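Local coordinates for protein Dot/Icm T4SS effector (Legionella pneumophila, PDB 6VVE) that acts as a Legionella effector kinase that is switched on by host inositol hexakisphosphate and binds ADP with manganese, at residues Pro16-Glu21 against Leu130-Ile135; Thr12-His17 against Ile28-Asn33. All coordinates share one frame; numbering follows the deposited sequence.

In the fold
Both contacts start from the same part of the chain, strand 12-13 and the loop after it, and both reach inositol hexakisphosphate from the same side of the chain. Interaction 1 joins that loop to an edge strand of the five-stranded sheet that also carries ADP-binding residues; interaction 2 pairs 12-13 with 26-30 at the edge of the N-terminal four-stranded sheet. Their centres lie about 10 Å apart, and they share Pro16 and His17. Apolar packing joins them: Leu132 CD1 is 3.8 Å from Ile28 CD1, and Tyr18 CD2 is 4.1 Å from Ile28 CG2. The inositol phosphate thus bridges two sheets, while ADP and manganese lie beyond Trp133, each about 9 Å from its side chain.

Interaction 1: Pro16-Glu21 against Leu130-Ile135; sequences PHYLSE and LGLWNI. With IHP (inositol hexakisphosphate), chain B.
One wall of the inositol hexakisphosphate pocket forms where His17, in a 3-10 turn, and Tyr18 just after it meet Asn134 of edge strand 132-134 and Ile135 next to it. The backbone joint is a single bond: Ile135 N donates to His17 O over 3.1 Å, nearly straight at 169°, although the donor stands above the carbonyl plane. Asn134 CA adds a CH contact to the same oxygen.

Three side chains then converge on one phosphate. His17 ND1 gives a hydrogen bond of 2.7 Å to IHP O25, which lies at the edge of the imidazole, so the ring meets the phosphate through its N-H. Tyr18 OH donates to IHP O45 at 2.6 Å. With CG anti to the backbone N (chi1 -168°), Asn134 carries its amide across the phenol at 75° between planes, and ND2 has two weak bonds, one to Tyr18 OH (3.2 Å) and one to IHP O35 (3.1 Å). Each terminal oxygen of this phosphate thus has its own donor, and an amide suits this place because its two hydrogens can serve phenol and phosphate.

The strand belongs to the five-stranded antiparallel sheet that also carries ADP-binding residues, probably the N-lobe sheet of the kinase fold. Against it the Tyr18 ring is buried, with CD1 3.7 Å from Leu132 CB and its edge turned to the Trp133 carbonyl oxygen. Tyrosine fits here, apolar along the ring and polar at the hydroxyl that meets the phosphate. Ile135 reaches back with CD1 to 3.4 Å from Tyr18 O, an oxygen that also accepts from Asn109 ND2 of helix 102-121. On the far side of the strand the Trp133 indole meets Phe143 and Tyr105, and its NE1 bonds to Asp207 O.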
loop_
_atom_site.group_PDB
_atom_site.type_symbol
_atom_site.label_atom_id
_atom_site.label_comp_id
_atom_site.label_asym_id
_atom_site.label_seq_id
_atom_site.Cartn_x
_atom_site.Cartn_y
_atom_site.Cartn_z
ATOM N N PRO A 16 10.323 -4.963 22.418
ATOM C CA PRO A 16 10.755 -3.674 22.988
ATOM C C PRO A 16 11.463 -2.770 21.987
ATOM O O PRO A 16 11.542 -1.556 22.215
ATOM C CB PRO A 16 11.700 -4.083 24.130
ATOM C CG PRO A 16 11.304 -5.481 24.474
ATOM C CD PRO A 16 10.866 -6.110 23.166
ATOM N N HIS A 17 11.979 -3.317 20.895
ATOM C CA HIS A 17 12.654 -2.526 19.880
ATOM C C HIS A 17 11.699 -1.921 18.859
ATOM O O HIS A 17 12.166 -1.268 17.915
ATOM C CB HIS A 17 13.686 -3.385 19.145
ATOM C CG HIS A 17 14.792 -3.882 20.014
ATOM N ND1 HIS A 17 15.687 -4.844 19.601
ATOM C CD2 HIS A 17 15.148 -3.554 21.279
ATOM C CE1 HIS A 17 16.552 -5.081 20.572
ATOM N NE2 HIS A 17 16.247 -4.311 21.600
ATOM N N TYR A 18 10.384 -2.121 19.019
ATOM C CA TYR A 18 9.436 -1.690 17.999
ATOM C C TYR A 18 8.125 -1.171 18.582
ATOM O O TYR A 18 7.531 -0.226 18.045
ATOM C CB TYR A 18 9.156 -2.851 17.027
ATOM C CG TYR A 18 10.345 -3.227 16.173
ATOM C CD1 TYR A 18 10.754 -2.407 15.129
ATOM C CD2 TYR A 18 11.064 -4.389 16.416
ATOM C CE1 TYR A 18 11.854 -2.741 14.342
ATOM C CE2 TYR A 18 12.157 -4.734 15.641
ATOM C CZ TYR A 18 12.544 -3.905 14.599
ATOM O OH TYR A 18 13.644 -4.234 13.832
ATOM N N LEU A 19 7.666 -1.766 19.678
ATOM C CA LEU A 19 6.363 -1.446 20.229
ATOM C C LEU A 19 6.489 -1.128 21.709
ATOM O O LEU A 19 7.488 -1.449 22.353
ATOM C CB LEU A 19 5.369 -2.602 20.029
ATOM C CG LEU A 19 5.060 -2.991 18.585
ATOM C CD1 LEU A 19 4.294 -4.309 18.532
ATOM C CD2 LEU A 19 4.275 -1.896 17.895
ATOM N N SER A 20 5.446 -0.496 22.244
ATOM C CA SER A 20 5.397 -0.203 23.670
ATOM C C SER A 20 5.400 -1.496 24.477
ATOM O O SER A 20 4.855 -2.523 24.056
ATOM C CB SER A 20 4.151 0.617 24.001
ATOM O OG SER A 20 2.993 -0.002 23.468
ATOM N N GLU A 21 6.024 -1.439 25.649
ATOM C CA GLU A 21 6.167 -2.593 26.517
ATOM C C GLU A 21 5.579 -2.293 27.890
ATOM O O GLU A 21 5.795 -1.202 28.428
ATOM C CB GLU A 21 7.651 -2.974 26.670
ATOM C CG GLU A 21 7.916 -4.471 26.686
ATOM C CD GLU A 21 7.537 -5.136 25.376
ATOM O OE1 GLU A 21 7.399 -6.378 25.350
ATOM O OE2 GLU A 21 7.373 -4.408 24.373
ATOM N N LEU A 130 5.575 -3.083 3.394
ATOM C CA LEU A 130 5.460 -2.500 4.722
ATOM C C LEU A 130 6.674 -2.890 5.570
ATOM O O LEU A 130 7.505 -3.721 5.176
ATOM C CB LEU A 130 4.163 -2.942 5.398
ATOM C CG LEU A 130 2.885 -2.344 4.805
ATOM C CD1 LEU A 130 1.638 -2.956 5.443
ATOM C CD2 LEU A 130 2.877 -0.833 4.987
ATOM N N GLY A 131 6.764 -2.282 6.746
ATOM C CA GLY A 131 7.912 -2.490 7.607
ATOM C C GLY A 131 7.645 -1.895 8.966
ATOM O O GLY A 131 6.509 -1.558 9.294
ATOM N N LEU A 132 8.709 -1.767 9.759
ATOM C CA LEU A 132 8.579 -1.280 11.126
ATOM C C LEU A 132 9.713 -0.319 11.456
ATOM O O LEU A 132 10.834 -0.450 10.949
ATOM C CB LEU A 132 8.582 -2.433 12.138
ATOM C CG LEU A 132 7.503 -3.495 11.942
ATOM C CD1 LEU A 132 7.759 -4.683 12.870
ATOM C CD2 LEU A 132 6.124 -2.910 12.179
ATOM N N TRP A 133 9.404 0.649 12.317
ATOM C CA TRP A 133 10.378 1.621 12.784
ATOM C C TRP A 133 11.098 1.047 14.000
ATOM O O TRP A 133 10.459 0.716 15.007
ATOM C CB TRP A 133 9.694 2.938 13.142
ATOM C CG TRP A 133 9.213 3.714 11.964
ATOM C CD1 TRP A 133 7.942 3.748 11.467
ATOM C CD2 TRP A 133 9.996 4.574 11.128
ATOM N NE1 TRP A 133 7.889 4.580 10.373
ATOM C CE2 TRP A 133 9.134 5.103 10.147
ATOM C CE3 TRP A 133 11.339 4.950 11.117
ATOM C CZ2 TRP A 133 9.574 5.982 9.162
ATOM C CZ3 TRP A 133 11.773 5.833 10.140
ATOM C CH2 TRP A 133 10.892 6.337 9.176
ATOM N N ASN A 134 12.417 0.929 13.901
ATOM C CA ASN A 134 13.234 0.492 15.024
ATOM C C ASN A 134 13.497 1.685 15.933
ATOM O O ASN A 134 13.998 2.726 15.481
ATOM C CB ASN A 134 14.544 -0.109 14.524
ATOM C CG ASN A 134 15.299 -0.838 15.621
ATOM O OD1 ASN A 134 15.785 -0.223 16.576
ATOM N ND2 ASN A 134 15.406 -2.156 15.487
ATOM N N ILE A 135 13.168 1.533 17.215
ATOM C CA ILE A 135 13.173 2.665 18.133
ATOM C C ILE A 135 13.948 2.360 19.407
ATOM O O ILE A 135 13.774 3.043 20.426
ATOM C CB ILE A 135 11.723 3.074 18.475
ATOM C CG1 ILE A 135 11.024 1.913 19.197
ATOM C CG2 ILE A 135 10.972 3.463 17.223
ATOM C CD1 ILE A 135 9.562 2.139 19.459
HETATM C C1 IHP B . 20.163 -7.445 12.682
HETATM C C2 IHP B . 21.431 -7.528 13.548
HETATM C C3 IHP B . 21.354 -6.575 14.743
HETATM C C4 IHP B . 20.102 -6.857 15.585
HETATM C C5 IHP B . 18.838 -6.654 14.727
HETATM C C6 IHP B . 18.854 -7.535 13.480
HETATM O O11 IHP B . 20.168 -8.524 11.766
HETATM P P1 IHP B . 20.449 -8.215 10.186
HETATM O O21 IHP B . 19.469 -8.993 9.342
HETATM O O31 IHP B . 20.315 -6.735 9.919
HETATM O O41 IHP B . 21.870 -8.653 9.840
HETATM O O12 IHP B . 22.526 -7.179 12.735
HETATM P P2 IHP B . 23.827 -8.194 12.678
HETATM O O22 IHP B . 23.506 -9.478 13.396
HETATM O O32 IHP B . 24.149 -8.490 11.241
HETATM O O42 IHP B . 24.998 -7.520 13.345
HETATM O O13 IHP B . 21.267 -5.269 14.250
HETATM P P3 IHP B . 22.174 -4.070 14.910
HETATM O O23 IHP B . 23.237 -4.666 15.818
HETATM O O33 IHP B . 22.837 -3.290 13.781
HETATM O O43 IHP B . 21.296 -3.130 15.706
HETATM O O14 IHP B . 20.065 -5.994 16.678
HETATM P P4 IHP B . 19.798 -6.664 18.161
HETATM O O24 IHP B . 20.904 -7.629 18.499
HETATM O O34 IHP B . 18.487 -7.432 18.122
HETATM O O44 IHP B . 19.734 -5.579 19.207
HETATM O O15 IHP B . 17.713 -6.979 15.485
HETATM P P5 IHP B . 16.681 -5.786 15.924
HETATM O O25 IHP B . 16.087 -6.112 17.280
HETATM O O35 IHP B . 17.404 -4.468 16.006
HETATM O O45 IHP B . 15.581 -5.690 14.890
HETATM O O16 IHP B . 17.805 -7.128 12.625
HETATM P P6 IHP B . 16.514 -8.127 12.401
HETATM O O26 IHP B . 16.243 -8.288 10.920
HETATM O O36 IHP B . 16.796 -9.478 13.011
HETATM O O46 IHP B . 15.311 -7.508 13.084
#

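Interaction 2: Thr12-His17 against Ile28-Asn33; sequences TDLTPH and IYRYNN. With IHP (inositol hexakisphosphate), chain B.
Arg30 and Leu14 meet beside inositol hexakisphosphate, Leu14 CD2 lying over one face of the guanidinium, 3.6 Å from NH1. The edge of that group is given to the ligand: NH1 donates to IHP O36 at 2.9 Å. A bend at chi3 (36°) turns the otherwise extended arginine toward this phosphate, and its long cationic chain suits an anionic partner. Thr12 runs alongside, its methyl CG2 near NH2, while one water joins Thr12 OG1 to Arg30 NE.

Behind this shell, paired backbones set the side chains. Thr12 and Arg30 exchange hydrogen bonds, N to O each way, and Leu14 N donates to Ile28 O at 2.7 Å. Beyond the strand pairing, Thr15 OG1 takes over as acceptor for Ile28 N (2.9 Å) and itself donates to Asp13 OD1 (2.6 Å). That carboxylate oxygen also receives Thr15 N, so two donors hold it. Asp13 OD2 and Tyr29 OH share a second water on the opposite face of the sheet from Arg30. Asp13 accepting from Thr15 N forms an Asx turn at the end of the short edge strand of an antiparallel sheet, where the chain passes into the 3-10 turn bearing His17.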
loop_
_atom_site.group_PDB
_atom_site.type_symbol
_atom_site.label_atom_id
_atom_site.label_comp_id
_atom_site.label_asym_id
_atom_site.label_seq_id
_atom_site.Cartn_x
_atom_site.Cartn_y
_atom_site.Cartn_z
ATOM N N THR A 12 12.904 -15.278 19.331
ATOM C CA THR A 12 13.484 -14.176 20.091
ATOM C C THR A 12 12.512 -13.000 20.082
ATOM O O THR A 12 12.118 -12.515 19.012
ATOM C CB THR A 12 14.836 -13.757 19.510
ATOM O OG1 THR A 12 15.677 -14.907 19.368
ATOM C CG2 THR A 12 15.515 -12.745 20.418
ATOM N N ASP A 13 12.152 -12.523 21.268
ATOM C CA ASP A 13 11.191 -11.432 21.411
ATOM C C ASP A 13 11.895 -10.106 21.148
ATOM O O ASP A 13 12.741 -9.677 21.940
ATOM C CB ASP A 13 10.572 -11.465 22.806
ATOM C CG ASP A 13 9.436 -10.483 22.970
ATOM O OD1 ASP A 13 9.334 -9.531 22.162
ATOM O OD2 ASP A 13 8.647 -10.653 23.927
ATOM N N LEU A 14 11.538 -9.453 20.040
ATOM C CA LEU A 14 12.086 -8.153 19.680
ATOM C C LEU A 14 11.123 -7.007 19.982
ATOM O O LEU A 14 11.396 -5.858 19.607
ATOM C CB LEU A 14 12.450 -8.126 18.192
ATOM C CG LEU A 14 13.242 -9.308 17.632
ATOM C CD1 LEU A 14 13.493 -9.100 16.142
ATOM C CD2 LEU A 14 14.552 -9.509 18.369
ATOM N N THR A 15 10.002 -7.294 20.638
ATOM C CA THR A 15 8.959 -6.290 20.808
ATOM C C THR A 15 9.468 -4.978 21.393
ATOM O O THR A 15 9.070 -3.916 20.884
ATOM C CB THR A 15 7.830 -6.868 21.684
ATOM O OG1 THR A 15 7.396 -8.132 21.155
ATOM C CG2 THR A 15 6.650 -5.919 21.744
ATOM N N PRO A 16 10.323 -4.963 22.418
ATOM C CA PRO A 16 10.755 -3.674 22.988
ATOM C C PRO A 16 11.463 -2.770 21.987
ATOM O O PRO A 16 11.542 -1.556 22.215
ATOM C CB PRO A 16 11.700 -4.083 24.130
ATOM C CG PRO A 16 11.304 -5.481 24.474
ATOM C CD PRO A 16 10.866 -6.110 23.166
ATOM N N HIS A 17 11.979 -3.317 20.895
ATOM C CA HIS A 17 12.654 -2.526 19.880
ATOM C C HIS A 17 11.699 -1.921 18.859
ATOM O O HIS A 17 12.166 -1.268 17.915
ATOM C CB HIS A 17 13.686 -3.385 19.145
ATOM C CG HIS A 17 14.792 -3.882 20.014
ATOM N ND1 HIS A 17 15.687 -4.844 19.601
ATOM C CD2 HIS A 17 15.148 -3.554 21.279
ATOM C CE1 HIS A 17 16.552 -5.081 20.572
ATOM N NE2 HIS A 17 16.247 -4.311 21.600
ATOM N N ILE A 28 6.636 -8.933 18.520
ATOM C CA ILE A 28 7.553 -9.118 17.402
ATOM C C ILE A 28 8.543 -10.213 17.775
ATOM O O ILE A 28 9.182 -10.145 18.838
ATOM C CB ILE A 28 8.297 -7.818 17.050
ATOM C CG1 ILE A 28 7.309 -6.681 16.793
ATOM C CG2 ILE A 28 9.197 -8.041 15.844
ATOM C CD1 ILE A 28 6.379 -6.917 15.629
ATOM N N TYR A 29 8.672 -11.219 16.905
ATOM C CA TYR A 29 9.551 -12.350 17.150
ATOM C C TYR A 29 10.430 -12.603 15.934
ATOM O O TYR A 29 9.966 -12.506 14.790
ATOM C CB TYR A 29 8.764 -13.634 17.459
ATOM C CG TYR A 29 7.883 -13.561 18.680
ATOM C CD1 TYR A 29 8.423 -13.689 19.953
ATOM C CD2 TYR A 29 6.510 -13.381 18.563
ATOM C CE1 TYR A 29 7.616 -13.638 21.081
ATOM C CE2 TYR A 29 5.699 -13.329 19.678
ATOM C CZ TYR A 29 6.258 -13.456 20.935
ATOM O OH TYR A 29 5.448 -13.393 22.044
ATOM N N ARG A 30 11.693 -12.942 16.192
ATOM C CA ARG A 30 12.593 -13.471 15.176
ATOM C C ARG A 30 12.621 -14.988 15.318
ATOM O O ARG A 30 13.011 -15.509 16.370
ATOM C CB ARG A 30 13.997 -12.885 15.315
ATOM C CG ARG A 30 14.907 -13.208 14.127
ATOM C CD ARG A 30 16.307 -12.590 14.274
ATOM N NE ARG A 30 16.779 -12.599 15.653
ATOM C CZ ARG A 30 17.060 -11.511 16.366
ATOM N NH1 ARG A 30 16.950 -10.305 15.837
ATOM N NH2 ARG A 30 17.474 -11.637 17.616
ATOM N N TYR A 31 12.205 -15.693 14.268
ATOM C CA TYR A 31 12.144 -17.150 14.284
ATOM C C TYR A 31 12.692 -17.687 12.973
ATOM O O TYR A 31 12.116 -17.443 11.910
ATOM C CB TYR A 31 10.705 -17.636 14.513
ATOM C CG TYR A 31 10.504 -19.113 14.242
ATOM C CD1 TYR A 31 10.994 -20.074 15.119
ATOM C CD2 TYR A 31 9.820 -19.546 13.114
ATOM C CE1 TYR A 31 10.811 -21.424 14.876
ATOM C CE2 TYR A 31 9.631 -20.891 12.864
ATOM C CZ TYR A 31 10.128 -21.826 13.749
ATOM O OH TYR A 31 9.942 -23.166 13.503
ATOM N N ASN A 32 13.793 -18.424 13.054
ATOM C CA ASN A 32 14.437 -19.025 11.887
ATOM C C ASN A 32 14.650 -17.991 10.782
ATOM O O ASN A 32 14.144 -18.111 9.667
ATOM C CB ASN A 32 13.625 -20.219 11.372
ATOM C CG ASN A 32 13.724 -21.427 12.285
ATOM O OD1 ASN A 32 14.669 -21.555 13.068
ATOM N ND2 ASN A 32 12.749 -22.328 12.186
ATOM N N ASN A 33 15.421 -16.960 11.124
ATOM C CA ASN A 33 15.836 -15.933 10.169
ATOM C C ASN A 33 14.644 -15.236 9.523
ATOM O O ASN A 33 14.702 -14.849 8.354
ATOM C CB ASN A 33 16.744 -16.520 9.083
ATOM C CG ASN A 33 17.981 -17.186 9.655
ATOM O OD1 ASN A 33 18.899 -16.513 10.123
ATOM N ND2 ASN A 33 18.011 -18.512 9.618
HETATM C C1 IHP B . 20.163 -7.445 12.682
HETATM C C2 IHP B . 21.431 -7.528 13.548
HETATM C C3 IHP B . 21.354 -6.575 14.743
HETATM C C4 IHP B . 20.102 -6.857 15.585
HETATM C C5 IHP B . 18.838 -6.654 14.727
HETATM C C6 IHP B . 18.854 -7.535 13.480
HETATM O O11 IHP B . 20.168 -8.524 11.766
HETATM P P1 IHP B . 20.449 -8.215 10.186
HETATM O O21 IHP B . 19.469 -8.993 9.342
HETATM O O31 IHP B . 20.315 -6.735 9.919
HETATM O O41 IHP B . 21.870 -8.653 9.840
HETATM O O12 IHP B . 22.526 -7.179 12.735
HETATM P P2 IHP B . 23.827 -8.194 12.678
HETATM O O22 IHP B . 23.506 -9.478 13.396
HETATM O O32 IHP B . 24.149 -8.490 11.241
HETATM O O42 IHP B . 24.998 -7.520 13.345
HETATM O O13 IHP B . 21.267 -5.269 14.250
HETATM P P3 IHP B . 22.174 -4.070 14.910
HETATM O O23 IHP B . 23.237 -4.666 15.818
HETATM O O33 IHP B . 22.837 -3.290 13.781
HETATM O O43 IHP B . 21.296 -3.130 15.706
HETATM O O14 IHP B . 20.065 -5.994 16.678
HETATM P P4 IHP B . 19.798 -6.664 18.161
HETATM O O24 IHP B . 20.904 -7.629 18.499
HETATM O O34 IHP B . 18.487 -7.432 18.122
HETATM O O44 IHP B . 19.734 -5.579 19.207
HETATM O O15 IHP B . 17.713 -6.979 15.485
HETATM P P5 IHP B . 16.681 -5.786 15.924
HETATM O O25 IHP B . 16.087 -6.112 17.280
HETATM O O35 IHP B . 17.404 -4.468 16.006
HETATM O O45 IHP B . 15.581 -5.690 14.890
HETATM O O16 IHP B . 17.805 -7.128 12.625
HETATM P P6 IHP B . 16.514 -8.127 12.401
HETATM O O26 IHP B . 16.243 -8.288 10.920
HETATM O O36 IHP B . 16.796 -9.478 13.011
HETATM O O46 IHP B . 15.311 -7.508 13.084
HETATM O O HOH W 1 17.636 -14.678 17.649
HETATM O O HOH W 2 6.593 -12.775 24.145
#